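PDB 5YAG: arylalkylamine N-Acetyltransferase like 5b from Aedes aegypti, which probably transfers acyl groups, such as acetyl or long-chain fatty acyl, from coenzyme A to the amines of serotonin and dopamine. Local coordinates for residues P4-L9 and D66-K71; G33-Y38 and T98-D103; S37-K42 and E198-P203; I104-A109 and Y192-G197; L143-L148 and E177-E182. One frame throughout, in Å; residues are numbered along the deposited sequence.

Contact 1: residues P4-L9 and D66-K71; sequences PESIVL and DSAAKK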
# COMPACT_ATOMS: atom_id res chain seq x y z
N PRO A 4 7.97 13.84 20.94
CA PRO A 4 7.08 13.77 19.77
C PRO A 4 7.57 14.57 18.57
O PRO A 4 7.21 14.26 17.43
CB PRO A 4 5.75 14.35 20.29
CG PRO A 4 5.95 14.63 21.75
CD PRO A 4 7.42 14.71 21.99
N GLU A 5 8.38 15.60 18.81
CA GLU A 5 8.98 16.38 17.74
C GLU A 5 10.35 15.82 17.34
O GLU A 5 11.05 16.40 16.52
CB GLU A 5 9.10 17.86 18.14
CG GLU A 5 7.76 18.53 18.43
CD GLU A 5 6.79 18.48 17.26
OE1 GLU A 5 6.53 19.54 16.66
OE2 GLU A 5 6.29 17.38 16.93
N SER A 6 10.71 14.69 17.94
CA SER A 6 11.82 13.89 17.45
C SER A 6 11.35 13.05 16.26
O SER A 6 12.15 12.38 15.61
CB SER A 6 12.35 12.98 18.56
OG SER A 6 13.56 12.33 18.18
N ILE A 7 10.05 13.07 15.98
CA ILE A 7 9.49 12.34 14.85
C ILE A 7 9.49 13.23 13.61
O ILE A 7 8.89 14.30 13.62
CB ILE A 7 8.04 11.89 15.08
CG1 ILE A 7 7.89 11.11 16.40
CG2 ILE A 7 7.56 11.07 13.89
CD1 ILE A 7 8.68 9.82 16.47
N VAL A 8 10.14 12.77 12.55
CA VAL A 8 10.21 13.51 11.30
C VAL A 8 9.53 12.71 10.18
O VAL A 8 9.80 11.52 10.04
CB VAL A 8 11.68 13.74 10.90
CG1 VAL A 8 11.77 14.43 9.55
CG2 VAL A 8 12.39 14.54 11.97
N LEU A 9 8.66 13.36 9.42
CA LEU A 9 8.11 12.77 8.19
C LEU A 9 8.70 13.44 6.95
O LEU A 9 8.74 14.67 6.87
CB LEU A 9 6.60 12.91 8.14
CG LEU A 9 5.87 11.81 8.90
CD1 LEU A 9 5.87 12.10 10.39
CD2 LEU A 9 4.47 11.67 8.35
N ASP A 66 12.56 8.47 13.56
CA ASP A 66 12.96 8.91 14.89
C ASP A 66 14.36 9.52 14.74
O ASP A 66 15.35 8.79 14.63
CB ASP A 66 12.97 7.73 15.87
CG ASP A 66 13.34 8.13 17.30
OD1 ASP A 66 13.96 9.20 17.50
OD2 ASP A 66 13.03 7.35 18.23
N SER A 67 14.44 10.85 14.69
CA SER A 67 15.71 11.52 14.38
C SER A 67 16.75 11.34 15.48
O SER A 67 17.95 11.26 15.19
CB SER A 67 15.50 13.00 14.11
OG SER A 67 14.87 13.63 15.21
N ALA A 68 16.30 11.29 16.73
CA ALA A 68 17.19 10.99 17.85
C ALA A 68 17.84 9.63 17.64
O ALA A 68 19.06 9.50 17.65
CB ALA A 68 16.42 11.02 19.16
N ALA A 69 17.00 8.62 17.41
CA ALA A 69 17.47 7.24 17.22
C ALA A 69 18.04 6.98 15.82
O ALA A 69 18.56 5.90 15.57
CB ALA A 69 16.33 6.27 17.51
N LYS A 70 17.94 7.96 14.93
CA LYS A 70 18.32 7.81 13.52
C LYS A 70 17.78 6.50 12.90
O LYS A 70 18.53 5.69 12.39
CB LYS A 70 19.85 7.90 13.35
CG LYS A 70 20.67 6.90 14.15
CD LYS A 70 22.15 6.98 13.84
CE LYS A 70 22.82 8.11 14.61
NZ LYS A 70 24.25 8.26 14.22
N LYS A 71 16.45 6.34 12.95
CA LYS A 71 15.80 5.08 12.58
C LYS A 71 14.42 5.33 11.94
O LYS A 71 13.65 6.14 12.43
CB LYS A 71 15.62 4.23 13.84
CG LYS A 71 15.04 2.85 13.60
CD LYS A 71 15.02 2.03 14.88
CE LYS A 71 14.10 2.64 15.92
NZ LYS A 71 13.68 1.64 16.94

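Contact 2: residues G33-Y38 and T98-D103; sequences GITISY and TKKWGD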
# COMPACT_ATOMS: atom_id res chain seq x y z
N GLY A 33 -1.97 -8.21 5.33
CA GLY A 33 -3.01 -9.23 5.16
C GLY A 33 -2.93 -10.01 3.85
O GLY A 33 -3.09 -11.22 3.84
N ILE A 34 -2.66 -9.33 2.74
CA ILE A 34 -2.57 -10.08 1.46
C ILE A 34 -1.41 -11.07 1.50
O ILE A 34 -1.60 -12.28 1.31
CB ILE A 34 -2.46 -9.13 0.26
CG1 ILE A 34 -3.80 -8.42 0.06
CG2 ILE A 34 -2.03 -9.90 -0.99
CD1 ILE A 34 -3.75 -7.31 -0.96
N THR A 35 -0.22 -10.54 1.77
CA THR A 35 0.99 -11.31 1.88
C THR A 35 0.82 -12.52 2.79
O THR A 35 1.12 -13.63 2.39
CB THR A 35 2.14 -10.44 2.44
OG1 THR A 35 2.14 -9.15 1.81
CG2 THR A 35 3.49 -11.10 2.22
N ILE A 36 0.34 -12.30 4.01
CA ILE A 36 0.37 -13.36 5.01
C ILE A 36 -0.83 -14.31 4.94
O ILE A 36 -0.82 -15.36 5.59
CB ILE A 36 0.53 -12.82 6.44
CG1 ILE A 36 -0.71 -12.06 6.90
CG2 ILE A 36 1.79 -11.97 6.54
CD1 ILE A 36 -0.70 -11.72 8.39
N SER A 37 -1.85 -13.96 4.15
CA SER A 37 -3.00 -14.84 3.94
C SER A 37 -2.78 -15.88 2.84
O SER A 37 -3.59 -16.81 2.69
CB SER A 37 -4.24 -14.02 3.57
OG SER A 37 -4.60 -13.13 4.60
N TYR A 38 -1.73 -15.69 2.04
CA TYR A 38 -1.46 -16.54 0.87
C TYR A 38 -1.26 -17.99 1.30
O TYR A 38 -0.48 -18.27 2.20
CB TYR A 38 -0.18 -16.08 0.17
CG TYR A 38 0.06 -16.70 -1.19
CD1 TYR A 38 -0.82 -16.49 -2.24
CD2 TYR A 38 1.18 -17.49 -1.44
CE1 TYR A 38 -0.59 -17.04 -3.50
CE2 TYR A 38 1.42 -18.04 -2.69
CZ TYR A 38 0.53 -17.82 -3.71
OH TYR A 38 0.78 -18.36 -4.95
N THR A 98 8.15 -15.22 -9.27
CA THR A 98 7.38 -16.13 -8.42
C THR A 98 5.91 -16.20 -8.79
O THR A 98 5.31 -15.20 -9.20
CB THR A 98 7.53 -15.81 -6.89
OG1 THR A 98 6.90 -14.56 -6.54
CG2 THR A 98 8.98 -15.80 -6.48
N LYS A 99 5.33 -17.38 -8.60
CA LYS A 99 3.89 -17.50 -8.75
C LYS A 99 3.16 -16.63 -7.72
O LYS A 99 2.09 -16.09 -8.01
CB LYS A 99 3.42 -18.96 -8.61
CG LYS A 99 1.94 -19.11 -8.94
CD LYS A 99 1.49 -20.55 -8.99
CE LYS A 99 0.06 -20.67 -9.48
NZ LYS A 99 -0.93 -20.00 -8.59
N LYS A 100 3.74 -16.49 -6.53
CA LYS A 100 3.08 -15.74 -5.47
C LYS A 100 2.91 -14.27 -5.88
O LYS A 100 1.83 -13.73 -5.79
CB LYS A 100 3.81 -15.81 -4.14
CG LYS A 100 3.08 -15.04 -3.04
CD LYS A 100 3.71 -15.15 -1.66
CE LYS A 100 2.90 -14.35 -0.64
NZ LYS A 100 3.28 -14.63 0.78
N TRP A 101 3.98 -13.64 -6.35
CA TRP A 101 3.87 -12.26 -6.79
C TRP A 101 2.90 -12.13 -7.98
O TRP A 101 2.08 -11.23 -8.03
CB TRP A 101 5.25 -11.66 -7.09
CG TRP A 101 5.15 -10.24 -7.56
CD1 TRP A 101 5.59 -9.73 -8.75
CD2 TRP A 101 4.55 -9.16 -6.86
NE1 TRP A 101 5.29 -8.39 -8.83
CE2 TRP A 101 4.65 -8.01 -7.68
CE3 TRP A 101 3.92 -9.04 -5.61
CZ2 TRP A 101 4.15 -6.78 -7.29
CZ3 TRP A 101 3.42 -7.81 -5.24
CH2 TRP A 101 3.54 -6.70 -6.07
N GLY A 102 2.97 -13.06 -8.92
CA GLY A 102 2.00 -13.10 -10.03
C GLY A 102 0.55 -13.18 -9.57
O GLY A 102 -0.34 -12.48 -10.09
N ASP A 103 0.31 -14.05 -8.59
CA ASP A 103 -1.01 -14.17 -7.99
C ASP A 103 -1.43 -12.87 -7.29
O ASP A 103 -2.59 -12.45 -7.40
CB ASP A 103 -1.03 -15.32 -7.00
CG ASP A 103 -0.94 -16.68 -7.68
OD1 ASP A 103 -1.18 -16.78 -8.90
OD2 ASP A 103 -0.64 -17.67 -6.97

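Contact 3: residues S37-K42 and E198-P203; sequences SYVHGK and EKLFEP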
# COMPACT_ATOMS: atom_id res chain seq x y z
N SER A 37 -1.85 -13.96 4.15
CA SER A 37 -3.00 -14.84 3.94
C SER A 37 -2.78 -15.88 2.84
O SER A 37 -3.59 -16.81 2.69
CB SER A 37 -4.24 -14.02 3.57
OG SER A 37 -4.60 -13.13 4.60
N TYR A 38 -1.73 -15.69 2.04
CA TYR A 38 -1.46 -16.54 0.87
C TYR A 38 -1.26 -17.99 1.30
O TYR A 38 -0.48 -18.27 2.20
CB TYR A 38 -0.18 -16.08 0.17
CG TYR A 38 0.06 -16.70 -1.19
CD1 TYR A 38 -0.82 -16.49 -2.24
CD2 TYR A 38 1.18 -17.49 -1.44
CE1 TYR A 38 -0.59 -17.04 -3.50
CE2 TYR A 38 1.42 -18.04 -2.69
CZ TYR A 38 0.53 -17.82 -3.71
OH TYR A 38 0.78 -18.36 -4.95
N VAL A 39 -1.92 -18.90 0.59
CA VAL A 39 -1.97 -20.31 0.99
C VAL A 39 -0.71 -21.13 0.70
O VAL A 39 -0.57 -22.22 1.24
CB VAL A 39 -3.20 -21.03 0.41
CG1 VAL A 39 -4.49 -20.38 0.92
CG2 VAL A 39 -3.17 -21.04 -1.11
N HIS A 40 0.20 -20.64 -0.13
CA HIS A 40 1.47 -21.35 -0.38
C HIS A 40 2.69 -20.58 0.11
O HIS A 40 3.66 -20.42 -0.64
CB HIS A 40 1.65 -21.64 -1.87
CG HIS A 40 0.53 -22.40 -2.50
ND1 HIS A 40 -0.21 -21.90 -3.54
CD2 HIS A 40 0.03 -23.62 -2.22
CE1 HIS A 40 -1.13 -22.79 -3.89
NE2 HIS A 40 -1.01 -23.84 -3.09
N GLY A 41 2.66 -20.10 1.35
CA GLY A 41 3.80 -19.36 1.90
C GLY A 41 3.44 -17.93 2.27
O GLY A 41 2.86 -17.20 1.46
N LYS A 42 3.80 -17.54 3.49
CA LYS A 42 3.39 -16.24 4.06
C LYS A 42 4.42 -15.13 3.87
O LYS A 42 4.09 -13.95 3.89
CB LYS A 42 3.07 -16.40 5.54
CG LYS A 42 1.87 -17.30 5.79
CD LYS A 42 1.54 -17.43 7.26
CE LYS A 42 0.74 -18.69 7.54
NZ LYS A 42 0.53 -18.89 9.00
N GLU A 198 -9.24 -20.99 -8.48
CA GLU A 198 -8.57 -21.37 -7.24
C GLU A 198 -8.63 -20.29 -6.16
O GLU A 198 -8.54 -19.08 -6.43
CB GLU A 198 -7.12 -21.75 -7.49
CG GLU A 198 -6.96 -23.05 -8.27
CD GLU A 198 -5.55 -23.59 -8.20
OE1 GLU A 198 -4.58 -22.80 -8.16
OE2 GLU A 198 -5.41 -24.83 -8.19
N LYS A 199 -8.77 -20.76 -4.92
CA LYS A 199 -8.79 -19.93 -3.73
C LYS A 199 -7.37 -19.82 -3.19
O LYS A 199 -6.82 -20.78 -2.66
CB LYS A 199 -9.70 -20.58 -2.70
CG LYS A 199 -9.76 -19.85 -1.36
CD LYS A 199 -10.94 -20.36 -0.55
CE LYS A 199 -11.18 -19.51 0.68
NZ LYS A 199 -10.05 -19.61 1.62
N LEU A 200 -6.77 -18.64 -3.31
CA LEU A 200 -5.36 -18.50 -3.01
C LEU A 200 -5.06 -17.77 -1.71
O LEU A 200 -3.90 -17.71 -1.29
CB LEU A 200 -4.64 -17.80 -4.16
CG LEU A 200 -4.63 -18.58 -5.47
CD1 LEU A 200 -4.15 -17.70 -6.62
CD2 LEU A 200 -3.79 -19.84 -5.34
N PHE A 201 -6.09 -17.20 -1.08
CA PHE A 201 -5.92 -16.45 0.16
C PHE A 201 -6.89 -16.92 1.23
O PHE A 201 -8.09 -17.04 0.97
CB PHE A 201 -6.08 -14.96 -0.10
CG PHE A 201 -5.12 -14.45 -1.13
CD1 PHE A 201 -3.85 -14.04 -0.77
CD2 PHE A 201 -5.47 -14.43 -2.47
CE1 PHE A 201 -2.95 -13.59 -1.72
CE2 PHE A 201 -4.58 -13.99 -3.43
CZ PHE A 201 -3.32 -13.57 -3.05
N GLU A 202 -6.36 -17.15 2.42
CA GLU A 202 -7.11 -17.67 3.55
C GLU A 202 -6.85 -16.78 4.76
O GLU A 202 -5.93 -17.04 5.54
CB GLU A 202 -6.68 -19.10 3.86
CG GLU A 202 -7.48 -20.16 3.12
CD GLU A 202 -7.02 -21.58 3.41
OE1 GLU A 202 -6.41 -21.81 4.47
OE2 GLU A 202 -7.26 -22.47 2.57
N PRO A 203 -7.62 -15.72 4.91
CA PRO A 203 -7.29 -14.71 5.91
C PRO A 203 -7.85 -14.99 7.29
O PRO A 203 -8.86 -15.68 7.42
CB PRO A 203 -7.97 -13.47 5.36
CG PRO A 203 -9.20 -14.00 4.71
CD PRO A 203 -8.79 -15.32 4.11

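Contact 4: residues I104-A109 and Y192-G197; sequences ILKLLA and YRDEKG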
# COMPACT_ATOMS: atom_id res chain seq x y z
N ILE A 104 -0.52 -12.23 -6.57
CA ILE A 104 -0.89 -10.98 -5.88
C ILE A 104 -1.15 -9.87 -6.91
O ILE A 104 -2.09 -9.08 -6.75
CB ILE A 104 0.17 -10.56 -4.84
CG1 ILE A 104 0.16 -11.55 -3.68
CG2 ILE A 104 -0.09 -9.14 -4.33
CD1 ILE A 104 1.34 -11.47 -2.75
N LEU A 105 -0.32 -9.80 -7.94
CA LEU A 105 -0.52 -8.84 -9.02
C LEU A 105 -1.91 -8.93 -9.59
O LEU A 105 -2.55 -7.91 -9.84
CB LEU A 105 0.48 -9.06 -10.15
CG LEU A 105 1.83 -8.37 -10.08
CD1 LEU A 105 2.70 -8.92 -11.21
CD2 LEU A 105 1.71 -6.85 -10.16
N LYS A 106 -2.40 -10.15 -9.79
CA LYS A 106 -3.71 -10.34 -10.38
C LYS A 106 -4.82 -9.92 -9.43
O LYS A 106 -5.82 -9.34 -9.85
CB LYS A 106 -3.86 -11.81 -10.82
CG LYS A 106 -2.94 -12.11 -12.00
CD LYS A 106 -3.27 -13.41 -12.71
CE LYS A 106 -2.75 -14.60 -11.96
NZ LYS A 106 -3.36 -15.84 -12.49
N LEU A 107 -4.64 -10.18 -8.14
CA LEU A 107 -5.55 -9.68 -7.13
C LEU A 107 -5.61 -8.15 -7.13
O LEU A 107 -6.68 -7.55 -7.11
CB LEU A 107 -5.13 -10.21 -5.76
CG LEU A 107 -5.87 -9.60 -4.57
CD1 LEU A 107 -7.36 -9.90 -4.67
CD2 LEU A 107 -5.30 -10.10 -3.26
N LEU A 108 -4.45 -7.52 -7.17
CA LEU A 108 -4.39 -6.08 -7.13
C LEU A 108 -5.02 -5.48 -8.37
O LEU A 108 -5.67 -4.45 -8.32
CB LEU A 108 -2.93 -5.62 -6.99
CG LEU A 108 -2.27 -6.01 -5.67
CD1 LEU A 108 -0.80 -5.65 -5.71
CD2 LEU A 108 -2.98 -5.34 -4.50
N ALA A 109 -4.82 -6.14 -9.50
CA ALA A 109 -5.39 -5.72 -10.74
C ALA A 109 -6.90 -5.74 -10.68
O ALA A 109 -7.56 -4.80 -11.15
CB ALA A 109 -4.89 -6.61 -11.88
N TYR A 192 -12.12 -14.59 -2.97
CA TYR A 192 -11.45 -14.31 -4.23
C TYR A 192 -11.00 -15.60 -4.91
O TYR A 192 -10.34 -16.45 -4.31
CB TYR A 192 -10.23 -13.39 -4.00
CG TYR A 192 -9.28 -13.32 -5.18
CD1 TYR A 192 -9.59 -12.54 -6.29
CD2 TYR A 192 -8.09 -14.03 -5.20
CE1 TYR A 192 -8.74 -12.46 -7.38
CE2 TYR A 192 -7.24 -13.97 -6.30
CZ TYR A 192 -7.57 -13.18 -7.39
OH TYR A 192 -6.74 -13.08 -8.49
N ARG A 193 -11.35 -15.71 -6.18
CA ARG A 193 -10.90 -16.82 -7.00
C ARG A 193 -10.20 -16.27 -8.21
O ARG A 193 -10.66 -15.29 -8.81
CB ARG A 193 -12.08 -17.66 -7.48
CG ARG A 193 -12.91 -18.24 -6.36
CD ARG A 193 -12.12 -19.22 -5.53
NE ARG A 193 -12.96 -19.76 -4.47
CZ ARG A 193 -13.05 -19.27 -3.24
NH1 ARG A 193 -12.32 -18.22 -2.86
NH2 ARG A 193 -13.86 -19.85 -2.37
N ASP A 194 -9.09 -16.89 -8.58
CA ASP A 194 -8.40 -16.52 -9.82
C ASP A 194 -9.07 -17.19 -11.01
O ASP A 194 -10.12 -17.82 -10.87
CB ASP A 194 -6.89 -16.80 -9.74
CG ASP A 194 -6.54 -18.27 -9.79
OD1 ASP A 194 -7.46 -19.13 -9.83
OD2 ASP A 194 -5.32 -18.57 -9.79
N GLU A 195 -8.47 -17.02 -12.18
CA GLU A 195 -9.06 -17.48 -13.43
C GLU A 195 -9.00 -19.01 -13.58
O GLU A 195 -9.57 -19.56 -14.53
CB GLU A 195 -8.42 -16.77 -14.62
CG GLU A 195 -7.16 -17.42 -15.20
CD GLU A 195 -5.92 -17.21 -14.35
OE1 GLU A 195 -5.99 -16.53 -13.30
OE2 GLU A 195 -4.86 -17.72 -14.75
N LYS A 196 -8.34 -19.69 -12.64
CA LYS A 196 -8.40 -21.16 -12.54
C LYS A 196 -9.45 -21.62 -11.54
O LYS A 196 -9.54 -22.80 -11.22
CB LYS A 196 -7.04 -21.72 -12.10
CG LYS A 196 -5.87 -21.34 -12.98
CD LYS A 196 -6.14 -21.64 -14.45
CE LYS A 196 -4.87 -22.01 -15.21
NZ LYS A 196 -3.85 -20.93 -15.20
N GLY A 197 -10.22 -20.66 -11.02
CA GLY A 197 -11.17 -20.93 -9.98
C GLY A 197 -10.54 -21.26 -8.65
O GLY A 197 -11.22 -21.73 -7.76

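Contact 5: residues L143-L148 and E177-E182; sequences LGQRLL and EKLGME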
# COMPACT_ATOMS: atom_id res chain seq x y z
N LEU A 143 1.04 8.05 13.92
CA LEU A 143 1.91 7.96 12.75
C LEU A 143 1.19 7.58 11.46
O LEU A 143 1.53 8.09 10.38
CB LEU A 143 3.05 6.99 13.01
CG LEU A 143 4.11 7.53 13.95
CD1 LEU A 143 5.15 6.45 14.20
CD2 LEU A 143 4.76 8.78 13.37
N GLY A 144 0.22 6.69 11.56
CA GLY A 144 -0.53 6.24 10.39
C GLY A 144 -1.23 7.41 9.74
O GLY A 144 -1.12 7.64 8.53
N GLN A 145 -1.95 8.15 10.56
CA GLN A 145 -2.64 9.34 10.11
C GLN A 145 -1.67 10.34 9.49
O GLN A 145 -1.98 10.95 8.47
CB GLN A 145 -3.36 9.99 11.28
CG GLN A 145 -4.08 11.28 10.91
CD GLN A 145 -5.07 11.72 11.97
OE1 GLN A 145 -5.35 10.98 12.92
NE2 GLN A 145 -5.62 12.92 11.81
N ARG A 146 -0.51 10.51 10.12
CA ARG A 146 0.45 11.51 9.63
C ARG A 146 1.06 11.11 8.29
O ARG A 146 1.23 11.94 7.39
CB ARG A 146 1.53 11.76 10.67
CG ARG A 146 1.02 12.61 11.83
CD ARG A 146 1.94 12.55 13.02
NE ARG A 146 3.14 13.35 12.81
CZ ARG A 146 4.18 13.37 13.64
NH1 ARG A 146 4.17 12.64 14.75
NH2 ARG A 146 5.22 14.13 13.37
N LEU A 147 1.39 9.83 8.17
CA LEU A 147 1.89 9.29 6.91
C LEU A 147 0.86 9.46 5.80
O LEU A 147 1.19 9.90 4.71
CB LEU A 147 2.24 7.81 7.07
CG LEU A 147 3.54 7.54 7.82
CD1 LEU A 147 3.64 6.06 8.20
CD2 LEU A 147 4.73 7.98 6.99
N LEU A 148 -0.39 9.08 6.06
CA LEU A 148 -1.42 9.18 5.04
C LEU A 148 -1.70 10.63 4.69
O LEU A 148 -1.82 10.98 3.52
CB LEU A 148 -2.71 8.50 5.51
CG LEU A 148 -3.88 8.51 4.52
CD1 LEU A 148 -3.47 8.10 3.11
CD2 LEU A 148 -4.99 7.60 5.03
N GLU A 177 -11.16 6.50 6.26
CA GLU A 177 -12.41 7.21 6.46
C GLU A 177 -12.21 8.44 7.34
O GLU A 177 -12.75 9.50 7.05
CB GLU A 177 -13.46 6.28 7.07
CG GLU A 177 -13.99 5.27 6.07
CD GLU A 177 -14.71 4.09 6.70
OE1 GLU A 177 -14.78 4.00 7.95
OE2 GLU A 177 -15.20 3.25 5.92
N LYS A 178 -11.42 8.30 8.39
CA LYS A 178 -11.16 9.43 9.29
C LYS A 178 -10.58 10.62 8.54
O LYS A 178 -10.86 11.78 8.87
CB LYS A 178 -10.20 9.03 10.40
CG LYS A 178 -9.98 10.13 11.43
CD LYS A 178 -9.01 9.71 12.50
CE LYS A 178 -8.71 10.88 13.43
NZ LYS A 178 -8.07 10.43 14.69
N LEU A 179 -9.77 10.33 7.52
CA LEU A 179 -9.13 11.40 6.76
C LEU A 179 -9.94 11.78 5.53
O LEU A 179 -9.46 12.50 4.67
CB LEU A 179 -7.69 11.00 6.39
CG LEU A 179 -6.67 11.18 7.53
CD1 LEU A 179 -6.78 10.05 8.53
CD2 LEU A 179 -5.25 11.24 7.00
N GLY A 180 -11.18 11.30 5.45
CA GLY A 180 -12.11 11.78 4.43
C GLY A 180 -12.21 10.93 3.17
O GLY A 180 -12.79 11.36 2.16
N MET A 181 -11.64 9.73 3.20
CA MET A 181 -11.70 8.83 2.05
C MET A 181 -12.99 8.03 2.13
O MET A 181 -13.40 7.57 3.20
CB MET A 181 -10.51 7.89 2.04
CG MET A 181 -9.18 8.63 2.11
SD MET A 181 -7.79 7.50 2.01
CE MET A 181 -7.61 7.40 0.23
N GLU A 182 -13.64 7.86 0.99
CA GLU A 182 -14.85 7.06 0.95
C GLU A 182 -14.55 5.73 0.29
O GLU A 182 -13.94 5.67 -0.79
CB GLU A 182 -15.98 7.80 0.23
CG GLU A 182 -15.72 8.10 -1.23
CD GLU A 182 -16.99 8.38 -2.01
OE1 GLU A 182 -18.06 7.86 -1.62
OE2 GLU A 182 -16.92 9.10 -3.03

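Contact 1: residues P4-L9 and D66-K71
Ser6 meets Ser67 and Ala68 where the edge strand 7-11 of the GNAT sheet begins and the hairpin of strands 61-66 and 71-81 turns. Ile7 and Asp66 form an antiparallel, non-hydrogen-bonded pair, with CA atoms 4.9 Å apart. The tight part of the contact is polar. Ser6 O accepts two hydrogen bonds from one residue. Ser67 N lies 2.9 Å from Ser6 O and comes in nearly head-on to the carbonyl, with an N-H...O angle of 168°. Ser67 OG is 3.0 Å from Ser6 O and reaches it tilted out of the carbonyl plane. The OG of Ser67 sits between its own N and carbonyl carbon (chi1 57°), which brings the hydroxyl round beside its own N, where both can reach Ser6 O. Ser6 OG accepts from Ala68 N at 3.3 Å, so the serine grips the turn by backbone and side chain together. On the sheet face of Ile7 and Asp66, Ile7 packs on Leu143 and Arg146 of helix 143-157, and Asp66 OD2 bonds to Tyr138 OH. The Val8 edge is loose: Val8 CG2 only grazes Ser67 CB at 4.1 Å. Ser67 and Ala68, though gripped by Ser6, face solvent. The hairpin closes with a G1 beta bulge, in which Lys70 and Lys71 face Asp66. An Asx motif tightens it: Ala69 N reaches Asp66 OD1 at 3.1 Å from above the carboxylate plane.

Contact 2: residues G33-Y38 and T98-D103
Tyr38 and Lys100 lie alongside each other, running in opposite directions. The lysine chain passes over one face of the ring. Its CG stands 3.6 Å from the Tyr38 ring centroid, a CH-pi contact, and is offset toward the rim. Lys100 CD also comes within 3.5 Å of Tyr38 CD2. Lys100 is extended throughout, with CG anti to N (chi1 -179°), and this carries its amino group past the ring to the end of helix 33-37. There Lys100 NZ donates to Thr35 O at 2.9 Å. NZ also bonds to the carbonyl oxygens of Gly41 and Ser43, so it is satisfied by three backbone carbonyls.

At the far end of the ring, Tyr38 OH donates to Asp103 OD2 at 2.6 Å. The oxygen lies at the ring edge, near its plane, while the carboxylate plane is turned 47° from the ring. The hydroxyl meets OD2 on its anti side. The syn lone pair of the same OD2 takes Lys99 NZ at 2.9 Å, a salt bridge one helical turn back. Two donors thus fix the carboxylate.

Further out, Thr98 OG1 accepts from Trp101 N at 3.1 Å. In this part of the GNAT domain, the N-terminal end of helix 99-115, begun by a threonine N-cap, packs on the C-terminal end of helix 33-37 and the loop after it.

Contact 3: residues S37-K42 and E198-P203
A single backbone bridge between two loops, one after helix 33-37 and one before strand 209-216, brings Tyr38 and Phe201 to a CA-CA distance of 4.5 Å. Two hydrogen bonds flank the pair. Glu202 N donates to Ser37 O at 2.8 Å and is almost straight, with an N-H...O angle of 174°. Val39 N donates to Leu200 O at 3.0 Å and is more bent.

The loop 198-203 belongs to the long connection between strands 182-188 and 209-216 of the GNAT sheet. This connection packs against helix 99-115 through Phe201, which lies on Ile104 and Leu107. The bridge therefore ties a late part of the chain to the early loop 37-42.

Phe201 brings its CE1 to the edge of the Tyr38 ring, 3.6 Å from CD1. The ring planes are 56° apart and the rings meet obliquely. Leu200 lies beside the tyrosine and points the same way, and its CB is 4.2 Å from Tyr38 CE1.

Val39 straddles Leu200 O with both methyls. CG1 is anti to the carbonyl carbon (chi1 -62°), which also turns it to the Glu202 chain, 3.7 Å from CG. The two side chains cross at about a right angle. At the other end, Ser37 OG rests 3.4 Å from Pro203 CA, while its hydrogen bond goes back to Gly33 O.

Contact 4: residues I104-A109 and Y192-G197
Leu107 lays its CD1 methyl over the middle of the Tyr192 ring. This is a CH-pi contact, with CD1 3.9 Å from the ring centroid and only 12° off the ring normal. CG is anti to N in Leu107 (chi1 171°), which leads the branch along the helix flank to the ring. Asp194 N lies over the opposite face, nearer the rim. Tyr192 OH comes to the helix backbone at 3.6 Å from Leu107 N. Leu107 also packs on Ile34, Leu189 and Phe201.

Beside this apolar patch, Lys106 reaches the turn 194-197. Its chain bends at CG-CD, and NZ makes a salt bridge to Glu195 OE1 at 2.8 Å, on its syn lone pair. The two side chains cross at about a right angle. Lys196 NZ to Glu195 OE2, at 3.4 Å, is a weak arm of the same network. Asp194 shapes the turn itself. Its OD1 accepts from Lys196 N in an Asx turn at 3.0 Å, and from Glu198 N beyond.

The contact joins helix 99-115 to the connection before strand 209-216. Its chemistry is split. CH-pi and apolar packing hold the buried part, whereas two lysines share the exposed Glu195 carboxylate and probably balance its charge at the surface.

Contact 5: residues L143-L148 and E177-E182
Gln145 and Leu179 mark the closest backbone approach, with CA atoms 7.6 Å apart. Residues 143-148 form the first turns of helix 143-157. Residues 177-182 are the end of helix 170-178 and the chain leaving it. A Schellman motif stops that helix: Gly180, at positive phi, is the C-prime residue, and its N bonds to Glu177 O at 2.9 Å.

Leu179 points at the other helix. Its CD1 touches Gln145 CG at 3.8 Å, and its CD2 lies 3.9 Å from Leu148 CG. The two leucines slide past each other in opposite directions. Leu148 CD2 also meets Met181 SD at 4.1 Å. Toward solvent, the extended Lys178 crosses Gln145 at about a right angle, and NZ makes a weak hydrogen bond to OE1 at 3.3 Å.

Met181 packs further on Cys213 and Lys215 of strand 209-216. Two helices joined through strand 162-167 pack here on the sheet, in the beta-alpha-beta-alpha-beta C-terminal half of the GNAT fold.

Contacts 2, 3 and 4 form one cluster, with centres 7 to 11 Å apart. Contacts 2 and 3 share Ser37 and Tyr38, and contacts 2 and 4 both use helix 99-115. The loop before strand 209-216 supplies the later segments of contacts 3 and 4. Early, middle and late parts of the chain therefore meet there. Contacts 1 and 5, with centres 20 Å apart, touch where strand 7-11 packs on helix 143-157. The centres of contacts 1 and 4 are about 39 Å apart. Along the chain, the segments of contact 1 alternate with those of contacts 2 and 3, and contact 1 closes before contacts 4 and 5 open. Contact 5 falls between the segments of contacts 3 and 4.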